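Local coordinates for protein peptidoglycan N-acetylglucosamine deacetylase (Agathobacter rectalis, PDB 5JMU) that probably hydrolyses non-peptide carbon-nitrogen bonds, as the zinc-binding catalytic domain of a membrane-anchored peptidoglycan N-acetylglucosamine deacetylase, at residues 114-119 / 131-136; 200-203 / 207-210. One frame throughout, in Å; residues are numbered along the deposited sequence.

Contact 1: 114-119 / 131-136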
# COMPACT_ATOMS: atom_id res chain seq x y z
N ILE A 114 0.33 -1.67 -7.75
CA ILE A 114 -0.34 -0.42 -7.40
C ILE A 114 -1.38 -0.64 -6.32
O ILE A 114 -1.80 -1.79 -6.05
CB ILE A 114 -1.01 0.26 -8.64
CG1 ILE A 114 -2.32 -0.46 -9.01
CG2 ILE A 114 -0.08 0.25 -9.83
CD1 ILE A 114 -3.17 0.36 -10.03
N ARG A 115 -1.82 0.45 -5.68
CA ARG A 115 -3.02 0.42 -4.84
C ARG A 115 -3.87 1.59 -5.28
O ARG A 115 -3.44 2.74 -5.19
CB ARG A 115 -2.68 0.52 -3.36
CG ARG A 115 -4.00 0.65 -2.50
CD ARG A 115 -3.64 0.53 -1.02
NE ARG A 115 -3.31 -0.84 -0.67
CZ ARG A 115 -2.55 -1.16 0.40
NH1 ARG A 115 -2.03 -0.18 1.16
NH2 ARG A 115 -2.32 -2.44 0.73
N PHE A 116 -5.09 1.30 -5.72
CA PHE A 116 -5.99 2.37 -6.13
C PHE A 116 -6.31 3.27 -4.95
O PHE A 116 -6.60 2.76 -3.86
CB PHE A 116 -7.30 1.78 -6.63
CG PHE A 116 -7.21 1.06 -7.92
CD1 PHE A 116 -7.15 1.74 -9.15
CD2 PHE A 116 -7.18 -0.34 -7.94
CE1 PHE A 116 -7.12 1.06 -10.38
CE2 PHE A 116 -7.11 -1.05 -9.19
CZ PHE A 116 -7.07 -0.36 -10.41
N PRO A 117 -6.31 4.60 -5.16
CA PRO A 117 -6.79 5.48 -4.10
C PRO A 117 -8.25 5.16 -3.75
O PRO A 117 -9.11 5.03 -4.62
CB PRO A 117 -6.60 6.89 -4.71
CG PRO A 117 -5.34 6.70 -5.59
CD PRO A 117 -5.61 5.36 -6.25
N GLY A 118 -8.49 4.96 -2.46
CA GLY A 118 -9.79 4.56 -1.95
C GLY A 118 -10.00 3.05 -1.99
O GLY A 118 -11.05 2.55 -1.56
N GLY A 119 -9.01 2.31 -2.50
CA GLY A 119 -9.15 0.87 -2.73
C GLY A 119 -9.82 0.58 -4.07
O GLY A 119 -10.49 1.46 -4.62
N GLY A 131 -18.62 3.66 -13.48
CA GLY A 131 -18.10 2.49 -14.17
C GLY A 131 -16.58 2.47 -14.29
O GLY A 131 -16.02 1.45 -14.75
N ILE A 132 -15.90 3.54 -13.89
CA ILE A 132 -14.46 3.56 -14.14
C ILE A 132 -13.66 2.47 -13.42
O ILE A 132 -12.65 2.01 -13.95
CB ILE A 132 -13.88 4.97 -13.85
CG1 ILE A 132 -12.51 5.15 -14.52
CG2 ILE A 132 -13.88 5.31 -12.30
CD1 ILE A 132 -11.93 6.58 -14.36
N MSE A 133 -14.07 2.05 -12.22
CA MSE A 133 -13.25 1.04 -11.56
C MSE A 133 -13.36 -0.32 -12.24
O MSE A 133 -12.40 -1.08 -12.26
CB MSE A 133 -13.62 0.91 -10.06
CG MSE A 133 -13.49 2.21 -9.30
SE MSE A 133 -11.80 3.13 -9.50
CE MSE A 133 -10.78 1.77 -9.02
N THR A 134 -14.54 -0.65 -12.75
CA THR A 134 -14.66 -1.90 -13.50
C THR A 134 -13.72 -1.87 -14.71
O THR A 134 -13.09 -2.89 -15.06
CB THR A 134 -16.12 -2.11 -13.94
OG1 THR A 134 -16.91 -2.48 -12.79
CG2 THR A 134 -16.23 -3.21 -15.03
N GLN A 135 -13.65 -0.72 -15.37
CA GLN A 135 -12.69 -0.63 -16.49
C GLN A 135 -11.25 -0.67 -15.98
O GLN A 135 -10.42 -1.39 -16.55
CB GLN A 135 -12.88 0.66 -17.29
CG GLN A 135 -14.28 0.75 -17.98
CD GLN A 135 -14.61 -0.46 -18.85
OE1 GLN A 135 -13.75 -0.94 -19.61
NE2 GLN A 135 -15.84 -0.97 -18.75
N LEU A 136 -10.94 0.11 -14.96
CA LEU A 136 -9.54 0.17 -14.55
C LEU A 136 -8.94 -1.13 -14.00
O LEU A 136 -7.74 -1.38 -14.21
CB LEU A 136 -9.34 1.27 -13.48
CG LEU A 136 -9.51 2.70 -14.01
CD1 LEU A 136 -9.40 3.70 -12.81
CD2 LEU A 136 -8.46 3.01 -15.12

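Contact 2: 200-203 / 207-210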
# COMPACT_ATOMS: atom_id res chain seq x y z
N ILE A 200 5.16 -4.97 15.33
CA ILE A 200 6.21 -5.93 14.99
C ILE A 200 6.60 -6.80 16.21
O ILE A 200 6.75 -8.04 16.07
CB ILE A 200 7.43 -5.24 14.41
CG1 ILE A 200 7.09 -4.65 13.03
CG2 ILE A 200 8.59 -6.27 14.27
CD1 ILE A 200 8.17 -3.68 12.51
N GLN A 201 6.78 -6.17 17.37
CA GLN A 201 7.11 -6.94 18.56
C GLN A 201 6.06 -8.03 18.80
O GLN A 201 6.40 -9.19 19.05
CB GLN A 201 7.20 -6.04 19.79
CG GLN A 201 8.45 -5.14 19.74
CD GLN A 201 8.49 -4.10 20.85
OE1 GLN A 201 7.48 -3.58 21.28
NE2 GLN A 201 9.69 -3.78 21.29
N TRP A 202 4.80 -7.64 18.74
CA TRP A 202 3.74 -8.62 18.98
C TRP A 202 3.75 -9.73 17.92
O TRP A 202 3.68 -10.92 18.24
CB TRP A 202 2.36 -7.94 19.02
CG TRP A 202 1.28 -8.93 19.26
CD1 TRP A 202 0.81 -9.37 20.48
CD2 TRP A 202 0.56 -9.66 18.26
NE1 TRP A 202 -0.16 -10.32 20.28
CE2 TRP A 202 -0.34 -10.50 18.94
CE3 TRP A 202 0.57 -9.65 16.87
CZ2 TRP A 202 -1.21 -11.36 18.25
CZ3 TRP A 202 -0.28 -10.49 16.19
CH2 TRP A 202 -1.17 -11.32 16.87
N GLY A 203 3.82 -9.32 16.66
CA GLY A 203 3.76 -10.31 15.60
C GLY A 203 4.92 -11.28 15.71
O GLY A 203 4.72 -12.51 15.65
N GLY A 207 4.66 -15.73 16.38
CA GLY A 207 4.84 -16.70 15.30
C GLY A 207 4.55 -16.16 13.92
O GLY A 207 4.55 -16.91 12.93
N TYR A 208 4.30 -14.86 13.84
CA TYR A 208 4.05 -14.24 12.53
C TYR A 208 5.35 -13.84 11.83
O TYR A 208 6.35 -13.49 12.49
CB TYR A 208 3.16 -12.98 12.67
CG TYR A 208 1.75 -13.32 13.06
CD1 TYR A 208 1.42 -13.55 14.40
CD2 TYR A 208 0.78 -13.48 12.09
CE1 TYR A 208 0.14 -13.89 14.76
CE2 TYR A 208 -0.53 -13.83 12.45
CZ TYR A 208 -0.83 -14.03 13.79
OH TYR A 208 -2.09 -14.36 14.19
N THR A 209 5.30 -13.88 10.49
CA THR A 209 6.43 -13.46 9.64
C THR A 209 6.00 -12.24 8.84
O THR A 209 4.97 -12.29 8.17
CB THR A 209 6.84 -14.58 8.66
OG1 THR A 209 7.29 -15.69 9.45
CG2 THR A 209 8.01 -14.08 7.79
N PHE A 210 6.78 -11.16 8.93
CA PHE A 210 6.56 -9.94 8.15
C PHE A 210 7.27 -10.01 6.84
O PHE A 210 8.49 -10.27 6.79
CB PHE A 210 7.04 -8.73 8.94
CG PHE A 210 6.19 -8.44 10.14
CD1 PHE A 210 6.48 -9.06 11.36
CD2 PHE A 210 5.13 -7.55 10.08
CE1 PHE A 210 5.68 -8.84 12.51
CE2 PHE A 210 4.36 -7.29 11.18
CZ PHE A 210 4.62 -7.95 12.42

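Contact 1: 114-119 / 131-136
The selenomethionine M133 sets its terminal methyl, CE, over one face of the F116 ring, 3.9 Å from the ring centroid and 23° off the normal, a CH-pi contact pushed toward the CG–CD1 side. M133 reaches it because its chain bends twice, chi2 -52° and chi3 -54°, bringing a flexible, polarisable side chain back toward the loop. This is a Met-aromatic contact in which the methyl approaches most closely, while SE of M133 stands obliquely, 5.4 Å from the centroid of the F116 ring. On the opposite face lies CD1 of I114, so the ring is sandwiched between two aliphatic groups, both offset toward its rim.

The loop follows strand 113-114 of the NodB-homology domain and runs past the zinc site: R115 O accepts a hydrogen bond from ND1 of the zinc ligand H76. A type II turn then spans F116 to G119, closed by G119 N to F116 O at 2.8 Å; P117 suits its second position, and G118 takes the positive phi of its third.

L136, one helical turn after M133, adds plain apolar packing, its CB within 3.8 Å of F116 CE1. An alanine in place of F116 would remove the ring and probably leave M133 CE and I114 CD1 facing a gap. Y147 meets the same ring edge-to-face, and L136 also packs on F92 and F93 of helix 89-107.

Contact 2: 200-203 / 207-210
G203 and Y208 bring the two backbones together, their CA atoms 5.0 Å apart, and from there helix 196-205 and the chain entering strand 209-210 spread to 7.9 Å between the CA atoms of I200 and F210. Y208 N donates to G203 O at 3.0 Å, with 150° at the hydrogen. This bond from residue six back to residue one, with G207 at positive phi just before the donor, is consistent with a Schellman motif at the C-terminal end of helix 196-205; glycine suits those backbone angles.

G203 must also be small, since a CB on it would lie 2.6 Å from F210 CZ. F210 CZ comes 3.6 Å from I200 CA, in the space a side chain at G203 would need, while I200 CG1 rests over one face of the F210 ring, 4.3 Å from its centroid. F210 continues inward to I22 and L24 of strand 21-27.

Nearer the surface, the W202 six-membered ring and the Y208 ring are inclined by only 30° yet displaced so far that little of either lies over the other; W202 CH2 touches Y208 CE1 at 3.6 Å. W202 holds CG anti to its own N, chi1 180°, which carries the indole across to the tyrosine. G203 O also lies in the plane of the Y208 ring at its edge, where the ring hydrogens are weakly positive, so one carbonyl probably steadies both the backbone and the ring of Y208.

Past strand 21-27 and helix 89-107, the chain runs through strand 113-114 to contact 1, which closes the irregular loop between that strand and helix 132-142. It thereby ties the surroundings of the zinc site to that helix. The chain then passes through helix 164-175 and strand 180-186 before contact 2 turns helix 196-205 back into strand 209-210, which pairs in parallel with 21-27 and so joins the sheet. The two closures follow in series, neither nested nor crossed. They lie on opposite sides of the chain's centre, about 31 Å between centres, and do not touch, though both belong to the NodB-homology region.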